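Side-chain contacts in arylalkylamine N-Acetyltransferase 2 (Aedes aegypti, PDB 4FD5), which probably transfers acyl groups from acyl-CoA to arylalkylamines, giving products such as N-acetyldopamine and N-acylserotonins: residues Asp195-Asp198 with Glu202-Phe205; Asp170-Phe175 with Ile191-Tyr196; Glu95-Ile100 with Lys107-Leu112. One frame throughout, in Å; residues are numbered along the deposited sequence.

Along the chain, contact 3 closes first: it folds helix 103-116 back on helix 92-99 across a three-residue connection, 100-102, and it is complete before either of the others begins. Contact 2 spans a longer excursion, from the end of strand 166-171 through helix 174-182, and ties that end to the turn after strand 186-192, across strand 213-220. Contact 1 opens on its closing segment, 191-196, sharing Asp195 and Tyr196 with it, and turns back through only three intervening residues. The two thus follow in series with a short overlap, and none of the three nests inside another. Leu111 of segment 107-112 meets both Tyr196 and Phe205, joining the helical pair to the loop before the last strand.

Contact 1 (Asp195-Asp198 with Glu202-Phe205); sequences DYLD and EQIF
Leu197 and Gln203 face each other as a single antiparallel, non-hydrogen-bonded pair, flanked by backbone bonds from Ile204 N to Tyr196 O and from Asp198 N to Glu202 O, in a tight turn-back of the chain rather than a regular strand hairpin. The CA of Leu197 also makes a C-H...O contact with the carbonyl of Glu202, and Leu197 CD2 lies 3.6 Å from Gln203 CA. At the turn, Asp198 folds its carboxylate back: with CG between the backbone N and the carbonyl carbon (chi1 49°), OD1 accepts from Glu202 N at 2.7 Å on its syn side, 28° out of the carboxylate plane. The same oxygen takes a weak bond from Asn200 N, so one acceptor serves two amides of the turn. At the other end, Ile204 crosses Tyr196 obliquely, its CD1 3.6 Å from ring atom CE2, while its CG1 leans on Asp198 CB. The Tyr196 and Phe205 side chains run alongside each other in the same direction; Phe205 CE2 meets the rim of the tyrosine ring at CE2, 3.9 Å away. A water bridges the backbones beside them, donating to Tyr196 O at 2.8 Å and accepting from Phe205 N at 2.7 Å. The pair belongs to the loop joining strand 186-192 to strand 213-220, and its aromatic end is packed onto helix 103-116: Tyr196 rests on Leu111 and hydrogen-bonds through OH to Glu114, while Phe205 inserts between that helix and helix 35-39.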
loop_
_atom_site.group_PDB
_atom_site.type_symbol
_atom_site.label_atom_id
_atom_site.label_comp_id
_atom_site.label_asym_id
_atom_site.label_seq_id
_atom_site.Cartn_x
_atom_site.Cartn_y
_atom_site.Cartn_z
ATOM N N ASP A 195 -17.545 -9.580 7.226
ATOM C CA ASP A 195 -17.392 -10.741 8.104
ATOM C C ASP A 195 -16.420 -10.476 9.249
ATOM O O ASP A 195 -16.183 -11.349 10.078
ATOM C CB ASP A 195 -16.894 -11.962 7.317
ATOM C CG ASP A 195 -17.844 -12.389 6.214
ATOM O OD1 ASP A 195 -19.071 -12.182 6.336
ATOM O OD2 ASP A 195 -17.350 -12.942 5.212
ATOM N N TYR A 196 -15.841 -9.279 9.287
ATOM C CA TYR A 196 -14.819 -8.974 10.283
ATOM C C TYR A 196 -15.432 -8.135 11.404
ATOM O O TYR A 196 -15.622 -6.929 11.242
ATOM C CB TYR A 196 -13.649 -8.249 9.606
ATOM C CG TYR A 196 -12.481 -7.940 10.514
ATOM C CD1 TYR A 196 -11.789 -8.955 11.157
ATOM C CD2 TYR A 196 -12.062 -6.624 10.723
ATOM C CE1 TYR A 196 -10.721 -8.679 11.985
ATOM C CE2 TYR A 196 -10.983 -6.337 11.544
ATOM C CZ TYR A 196 -10.320 -7.367 12.176
ATOM O OH TYR A 196 -9.251 -7.104 12.999
ATOM N N LEU A 197 -15.739 -8.788 12.530
ATOM C CA LEU A 197 -16.504 -8.179 13.636
ATOM C C LEU A 197 -15.727 -8.144 14.965
ATOM O O LEU A 197 -14.876 -8.998 15.215
ATOM C CB LEU A 197 -17.825 -8.943 13.836
ATOM C CG LEU A 197 -18.584 -9.404 12.585
ATOM C CD1 LEU A 197 -19.820 -10.220 12.973
ATOM C CD2 LEU A 197 -18.983 -8.237 11.682
ATOM N N ASP A 198 -16.036 -7.170 15.828
ATOM C CA ASP A 198 -15.347 -7.022 17.123
ATOM C C ASP A 198 -15.868 -7.976 18.199
ATOM O O ASP A 198 -16.787 -8.750 17.944
ATOM C CB ASP A 198 -15.435 -5.579 17.633
ATOM C CG ASP A 198 -16.850 -5.020 17.593
ATOM O OD1 ASP A 198 -17.825 -5.802 17.541
ATOM O OD2 ASP A 198 -16.986 -3.774 17.621
ATOM N N GLU A 202 -20.097 -6.139 16.204
ATOM C CA GLU A 202 -20.415 -5.273 15.058
ATOM C C GLU A 202 -19.233 -5.134 14.093
ATOM O O GLU A 202 -18.081 -5.342 14.468
ATOM C CB GLU A 202 -20.900 -3.886 15.502
ATOM C CG GLU A 202 -22.133 -3.899 16.416
ATOM C CD GLU A 202 -23.441 -3.548 15.707
ATOM O OE1 GLU A 202 -23.980 -2.437 15.958
ATOM O OE2 GLU A 202 -23.954 -4.394 14.933
ATOM N N GLN A 203 -19.546 -4.766 12.862
ATOM C CA GLN A 203 -18.546 -4.633 11.806
ATOM C C GLN A 203 -17.503 -3.590 12.172
ATOM O O GLN A 203 -17.855 -2.452 12.489
ATOM C CB GLN A 203 -19.239 -4.220 10.519
ATOM C CG GLN A 203 -18.652 -4.841 9.286
ATOM C CD GLN A 203 -19.410 -4.490 8.028
ATOM O OE1 GLN A 203 -20.611 -4.728 7.918
ATOM N NE2 GLN A 203 -18.707 -3.918 7.063
ATOM N N ILE A 204 -16.223 -3.960 12.111
ATOM C CA ILE A 204 -15.155 -3.043 12.492
ATOM C C ILE A 204 -14.930 -1.999 11.400
ATOM O O ILE A 204 -14.714 -0.816 11.692
ATOM C CB ILE A 204 -13.838 -3.787 12.832
ATOM C CG1 ILE A 204 -14.013 -4.611 14.126
ATOM C CG2 ILE A 204 -12.686 -2.802 12.974
ATOM C CD1 ILE A 204 -12.832 -5.513 14.464
ATOM N N PHE A 205 -14.989 -2.446 10.147
ATOM C CA PHE A 205 -14.848 -1.557 8.997
ATOM C C PHE A 205 -16.087 -1.621 8.123
ATOM O O PHE A 205 -16.309 -2.606 7.424
ATOM C CB PHE A 205 -13.623 -1.934 8.147
ATOM C CG PHE A 205 -12.325 -1.817 8.879
ATOM C CD1 PHE A 205 -11.801 -0.570 9.176
ATOM C CD2 PHE A 205 -11.631 -2.948 9.265
ATOM C CE1 PHE A 205 -10.602 -0.458 9.855
ATOM C CE2 PHE A 205 -10.426 -2.841 9.950
ATOM C CZ PHE A 205 -9.918 -1.597 10.248
HETATM O O HOH W 1 -15.006 -5.063 9.309
#

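Contact 2 (Asp170-Phe175 with Ile191-Tyr196)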
loop_
_atom_site.group_PDB
_atom_site.type_symbol
_atom_site.label_atom_id
_atom_site.label_comp_id
_atom_site.label_asym_id
_atom_site.label_seq_id
_atom_site.Cartn_x
_atom_site.Cartn_y
_atom_site.Cartn_z
ATOM N N ASP A 170 -0.778 -5.747 0.092
ATOM C CA ASP A 170 -1.938 -5.975 0.937
ATOM C C ASP A 170 -2.996 -4.981 0.467
ATOM O O ASP A 170 -3.059 -3.842 0.933
ATOM C CB ASP A 170 -1.579 -5.788 2.423
ATOM C CG ASP A 170 -0.470 -6.742 2.893
ATOM O OD1 ASP A 170 -0.065 -7.643 2.117
ATOM O OD2 ASP A 170 0.014 -6.575 4.034
ATOM N N ALA A 171 -3.805 -5.433 -0.485
ATOM C CA ALA A 171 -4.680 -4.587 -1.252
ATOM C C ALA A 171 -6.022 -4.495 -0.565
ATOM O O ALA A 171 -6.753 -5.479 -0.482
ATOM C CB ALA A 171 -4.842 -5.144 -2.646
ATOM N N THR A 172 -6.327 -3.307 -0.060
ATOM C CA THR A 172 -7.550 -3.108 0.710
ATOM C C THR A 172 -8.718 -2.715 -0.165
ATOM O O THR A 172 -9.866 -2.814 0.269
ATOM C CB THR A 172 -7.362 -2.009 1.773
ATOM O OG1 THR A 172 -7.021 -0.775 1.125
ATOM C CG2 THR A 172 -6.252 -2.395 2.736
ATOM N N GLY A 173 -8.426 -2.253 -1.379
ATOM C CA GLY A 173 -9.456 -1.721 -2.259
ATOM C C GLY A 173 -9.609 -2.461 -3.577
ATOM O O GLY A 173 -8.659 -3.066 -4.086
ATOM N N ALA A 174 -10.806 -2.370 -4.147
ATOM C CA ALA A 174 -11.135 -3.079 -5.378
ATOM C C ALA A 174 -10.345 -2.637 -6.614
ATOM O O ALA A 174 -10.047 -3.454 -7.491
ATOM C CB ALA A 174 -12.638 -2.975 -5.656
ATOM N N PHE A 175 -10.018 -1.352 -6.701
ATOM C CA PHE A 175 -9.367 -0.853 -7.901
ATOM C C PHE A 175 -7.930 -1.364 -7.989
ATOM O O PHE A 175 -7.494 -1.840 -9.047
ATOM C CB PHE A 175 -9.425 0.677 -7.975
ATOM C CG PHE A 175 -10.830 1.225 -8.012
ATOM C CD1 PHE A 175 -11.563 1.211 -9.195
ATOM C CD2 PHE A 175 -11.411 1.750 -6.873
ATOM C CE1 PHE A 175 -12.864 1.713 -9.229
ATOM C CE2 PHE A 175 -12.713 2.249 -6.905
ATOM C CZ PHE A 175 -13.426 2.230 -8.082
ATOM N N ILE A 191 -10.163 -11.558 3.127
ATOM C CA ILE A 191 -11.228 -11.462 4.126
ATOM C C ILE A 191 -12.274 -10.421 3.723
ATOM O O ILE A 191 -11.938 -9.343 3.215
ATOM C CB ILE A 191 -10.664 -11.172 5.537
ATOM C CG1 ILE A 191 -11.781 -11.236 6.593
ATOM C CG2 ILE A 191 -9.951 -9.825 5.575
ATOM C CD1 ILE A 191 -11.265 -11.081 8.014
ATOM N N ASN A 192 -13.548 -10.766 3.911
ATOM C CA ASN A 192 -14.645 -9.855 3.615
ATOM C C ASN A 192 -14.846 -8.920 4.786
ATOM O O ASN A 192 -14.920 -9.375 5.927
ATOM C CB ASN A 192 -15.952 -10.626 3.403
ATOM C CG ASN A 192 -15.942 -11.470 2.145
ATOM O OD1 ASN A 192 -15.577 -10.999 1.072
ATOM N ND2 ASN A 192 -16.357 -12.726 2.275
ATOM N N TYR A 193 -14.927 -7.626 4.505
ATOM C CA TYR A 193 -15.114 -6.623 5.550
ATOM C C TYR A 193 -16.419 -6.865 6.310
ATOM O O TYR A 193 -16.513 -6.591 7.499
ATOM C CB TYR A 193 -15.080 -5.218 4.955
ATOM C CG TYR A 193 -13.743 -4.873 4.343
ATOM C CD1 TYR A 193 -12.573 -5.091 5.052
ATOM C CD2 TYR A 193 -13.655 -4.358 3.065
ATOM C CE1 TYR A 193 -11.343 -4.785 4.500
ATOM C CE2 TYR A 193 -12.437 -4.048 2.510
ATOM C CZ TYR A 193 -11.288 -4.271 3.241
ATOM O OH TYR A 193 -10.056 -3.974 2.697
ATOM N N THR A 194 -17.419 -7.403 5.627
ATOM C CA THR A 194 -18.689 -7.633 6.309
ATOM C C THR A 194 -18.614 -8.789 7.297
ATOM O O THR A 194 -19.515 -8.959 8.119
ATOM C CB THR A 194 -19.850 -7.870 5.327
ATOM O OG1 THR A 194 -19.485 -8.882 4.384
ATOM C CG2 THR A 194 -20.192 -6.591 4.583
ATOM N N ASP A 195 -17.545 -9.580 7.226
ATOM C CA ASP A 195 -17.392 -10.741 8.104
ATOM C C ASP A 195 -16.420 -10.476 9.249
ATOM O O ASP A 195 -16.183 -11.349 10.078
ATOM C CB ASP A 195 -16.894 -11.962 7.317
ATOM C CG ASP A 195 -17.844 -12.389 6.214
ATOM O OD1 ASP A 195 -19.071 -12.182 6.336
ATOM O OD2 ASP A 195 -17.350 -12.942 5.212
ATOM N N TYR A 196 -15.841 -9.279 9.287
ATOM C CA TYR A 196 -14.819 -8.974 10.283
ATOM C C TYR A 196 -15.432 -8.135 11.404
ATOM O O TYR A 196 -15.622 -6.929 11.242
ATOM C CB TYR A 196 -13.649 -8.249 9.606
ATOM C CG TYR A 196 -12.481 -7.940 10.514
ATOM C CD1 TYR A 196 -11.789 -8.955 11.157
ATOM C CD2 TYR A 196 -12.062 -6.624 10.723
ATOM C CE1 TYR A 196 -10.721 -8.679 11.985
ATOM C CE2 TYR A 196 -10.983 -6.337 11.544
ATOM C CZ TYR A 196 -10.320 -7.367 12.176
ATOM O OH TYR A 196 -9.251 -7.104 12.999
#
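Tyr193 reaches across to Thr172 with its phenol, a link within the C-terminal part of the GNAT fold, between the ends of strands 166-171 and 186-192, which sit on either side of strand 213-220 in the mixed sheet. The CA atoms of the two residues are 9.6 Å apart, and the length of the tyrosine side chain fills the interval. Its OH donates to Thr172 O at 2.7 Å, lying in the carbonyl plane on a lone pair with a C=O...O angle of 115°. The accepting oxygen lies at the rim of the ring, in its plane, and packing accompanies the bond, with Thr172 CB 3.5 Å from Tyr193 OH. The threonine hydroxyl is turned to another partner: OG1 bonds to Glu34, with Pro35 and Leu36 packed nearby. The ring of Tyr193 is buried among Leu36, Leu214 and Val207, and its backbone pairs with Glu212. Just beyond Thr172 the chain leaves the strand, and Gly173 is the N-cap of helix 174-182, whose first residue, Ala174, bonds through N to His211 ND1. The tyrosine's own backbone starts a short 3-10 turn that follows strand 186-192, closed by Asp195 N to Asn192 O at 2.9 Å. The turn is also tied by side chains: Asn192 ND2 gives an in-plane N-H to the syn side of Asp195 OD2, 3.1 Å away and 31° out of the carboxylate plane.

Contact 3 (Glu95-Ile100 with Lys107-Leu112); sequences EKLNEI and KIFKLL
Phe109 projects from helix 103-116 toward helix 92-99, its ring carried out by a CG anti to the backbone N (chi1 -175°) and received by Lys96, Leu97 and Ile100. The two helices form an antiparallel hairpin, with local axes 9.9 Å apart at an angle of 158°. Leu97 slants past the CD2/CE2 rim of the ring, with CD1 3.5 Å from Phe109 CD2 and CB 3.7 Å from Phe109 CE2. The extended Lys96 chain approaches from the same side of the ring plane but at the CE1 rim, bringing its CD to 3.9 Å from Phe109 CE1 before bending at its last torsion. Ile100, the first residue past the helix, approaches nearer the backbone, its CD1 4.2 Å from Phe109 CB. Leu97 CD1 has a second neighbour in Lys110 CB, at 3.8 Å; as Leu97 also touches Lys106 and Tyr113, it packs as a knob into the hole made by Lys106, Phe109, Lys110 and Tyr113. Phe105, one turn earlier than Phe109, continues the apolar face against Lys96 and Ile100. Lys110 contributes its CB, while the chain leads away to a salt bridge between NZ and Glu114. Methyls, methylenes and ring carbons join these two segments, which therefore meet by apolar packing at a partly exposed surface, the lysines adding their aliphatic parts.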
loop_
_atom_site.group_PDB
_atom_site.type_symbol
_atom_site.label_atom_id
_atom_site.label_comp_id
_atom_site.label_asym_id
_atom_site.label_seq_id
_atom_site.Cartn_x
_atom_site.Cartn_y
_atom_site.Cartn_z
ATOM N N GLU A 95 4.529 -5.042 19.147
ATOM C CA GLU A 95 4.865 -4.041 20.157
ATOM C C GLU A 95 4.174 -2.729 19.800
ATOM O O GLU A 95 3.515 -2.099 20.637
ATOM C CB GLU A 95 6.384 -3.846 20.234
ATOM C CG GLU A 95 6.871 -3.040 21.437
ATOM C CD GLU A 95 6.748 -1.537 21.241
ATOM O OE1 GLU A 95 6.357 -1.103 20.136
ATOM O OE2 GLU A 95 7.047 -0.786 22.196
ATOM N N LYS A 96 4.327 -2.329 18.540
ATOM C CA LYS A 96 3.679 -1.128 18.030
ATOM C C LYS A 96 2.160 -1.234 18.154
ATOM O O LYS A 96 1.497 -0.264 18.525
ATOM C CB LYS A 96 4.086 -0.865 16.576
ATOM C CG LYS A 96 3.409 0.352 15.953
ATOM C CD LYS A 96 4.001 0.695 14.590
ATOM C CE LYS A 96 3.134 1.707 13.854
ATOM N NZ LYS A 96 2.965 2.982 14.610
ATOM N N LEU A 97 1.612 -2.411 17.850
ATOM C CA LEU A 97 0.178 -2.647 18.016
ATOM C C LEU A 97 -0.235 -2.208 19.421
ATOM O O LEU A 97 -1.251 -1.532 19.598
ATOM C CB LEU A 97 -0.180 -4.125 17.758
ATOM C CG LEU A 97 -1.661 -4.533 17.610
ATOM C CD1 LEU A 97 -2.438 -3.502 16.796
ATOM C CD2 LEU A 97 -1.844 -5.950 17.008
ATOM N N ASN A 98 0.575 -2.571 20.412
ATOM C CA ASN A 98 0.336 -2.163 21.795
ATOM C C ASN A 98 0.562 -0.667 22.021
ATOM O O ASN A 98 -0.055 -0.063 22.899
ATOM C CB ASN A 98 1.241 -2.948 22.753
ATOM C CG ASN A 98 1.064 -4.452 22.635
ATOM O OD1 ASN A 98 -0.047 -4.948 22.438
ATOM N ND2 ASN A 98 2.168 -5.188 22.762
ATOM N N GLU A 99 1.451 -0.076 21.228
ATOM C CA GLU A 99 1.932 1.285 21.490
ATOM C C GLU A 99 1.069 2.446 20.953
ATOM O O GLU A 99 1.240 3.595 21.368
ATOM C CB GLU A 99 3.370 1.427 20.975
ATOM C CG GLU A 99 4.097 2.663 21.478
ATOM C CD GLU A 99 4.099 2.759 22.993
ATOM O OE1 GLU A 99 3.157 3.366 23.550
ATOM O OE2 GLU A 99 5.038 2.227 23.627
ATOM N N ILE A 100 0.145 2.158 20.042
ATOM C CA ILE A 100 -0.600 3.220 19.356
ATOM C C ILE A 100 -1.730 3.843 20.191
ATOM O O ILE A 100 -2.549 3.127 20.769
ATOM C CB ILE A 100 -1.177 2.708 18.021
ATOM C CG1 ILE A 100 -0.065 2.096 17.159
ATOM C CG2 ILE A 100 -1.883 3.837 17.285
ATOM C CD1 ILE A 100 -0.557 1.171 16.053
ATOM N N LYS A 107 -6.994 -0.213 14.823
ATOM C CA LYS A 107 -7.889 -1.171 14.154
ATOM C C LYS A 107 -7.309 -1.634 12.813
ATOM O O LYS A 107 -7.305 -2.849 12.482
ATOM C CB LYS A 107 -9.250 -0.541 13.902
ATOM C CG LYS A 107 -10.003 -0.203 15.180
ATOM C CD LYS A 107 -11.340 0.422 14.847
ATOM C CE LYS A 107 -12.126 0.729 16.119
ATOM N NZ LYS A 107 -13.289 1.599 15.829
ATOM N N ILE A 108 -6.837 -0.655 12.041
ATOM C CA ILE A 108 -6.237 -0.979 10.736
ATOM C C ILE A 108 -4.962 -1.837 10.870
ATOM O O ILE A 108 -4.822 -2.903 10.236
ATOM C CB ILE A 108 -5.918 0.307 9.958
ATOM C CG1 ILE A 108 -7.213 1.064 9.652
ATOM C CG2 ILE A 108 -5.146 -0.019 8.672
ATOM C CD1 ILE A 108 -6.985 2.482 9.172
ATOM N N PHE A 109 -4.036 -1.370 11.704
ATOM C CA PHE A 109 -2.794 -2.101 11.944
ATOM C C PHE A 109 -3.090 -3.551 12.345
ATOM O O PHE A 109 -2.496 -4.492 11.819
ATOM C CB PHE A 109 -1.961 -1.402 13.030
ATOM C CG PHE A 109 -0.597 -2.024 13.254
ATOM C CD1 PHE A 109 0.551 -1.430 12.733
ATOM C CD2 PHE A 109 -0.464 -3.200 13.976
ATOM C CE1 PHE A 109 1.805 -2.001 12.936
ATOM C CE2 PHE A 109 0.786 -3.776 14.181
ATOM C CZ PHE A 109 1.918 -3.176 13.659
ATOM N N LYS A 110 -4.020 -3.716 13.279
ATOM C CA LYS A 110 -4.404 -5.024 13.778
ATOM C C LYS A 110 -4.928 -5.940 12.681
ATOM O O LYS A 110 -4.514 -7.098 12.596
ATOM C CB LYS A 110 -5.440 -4.880 14.896
ATOM C CG LYS A 110 -5.811 -6.175 15.589
ATOM C CD LYS A 110 -6.702 -5.897 16.810
ATOM C CE LYS A 110 -7.652 -7.056 17.095
ATOM N NZ LYS A 110 -6.961 -8.301 17.541
ATOM N N LEU A 111 -5.831 -5.439 11.836
ATOM C CA LEU A 111 -6.343 -6.295 10.766
ATOM C C LEU A 111 -5.207 -6.758 9.851
ATOM O O LEU A 111 -5.097 -7.952 9.511
ATOM C CB LEU A 111 -7.413 -5.581 9.954
ATOM C CG LEU A 111 -7.870 -6.311 8.686
ATOM C CD1 LEU A 111 -8.457 -7.706 8.991
ATOM C CD2 LEU A 111 -8.865 -5.445 7.933
ATOM N N LEU A 112 -4.350 -5.819 9.460
ATOM C CA LEU A 112 -3.276 -6.195 8.529
ATOM C C LEU A 112 -2.280 -7.179 9.167
ATOM O O LEU A 112 -1.857 -8.164 8.536
ATOM C CB LEU A 112 -2.574 -4.952 7.985
ATOM C CG LEU A 112 -3.487 -3.982 7.245
ATOM C CD1 LEU A 112 -2.791 -2.644 7.087
ATOM C CD2 LEU A 112 -3.893 -4.561 5.895
#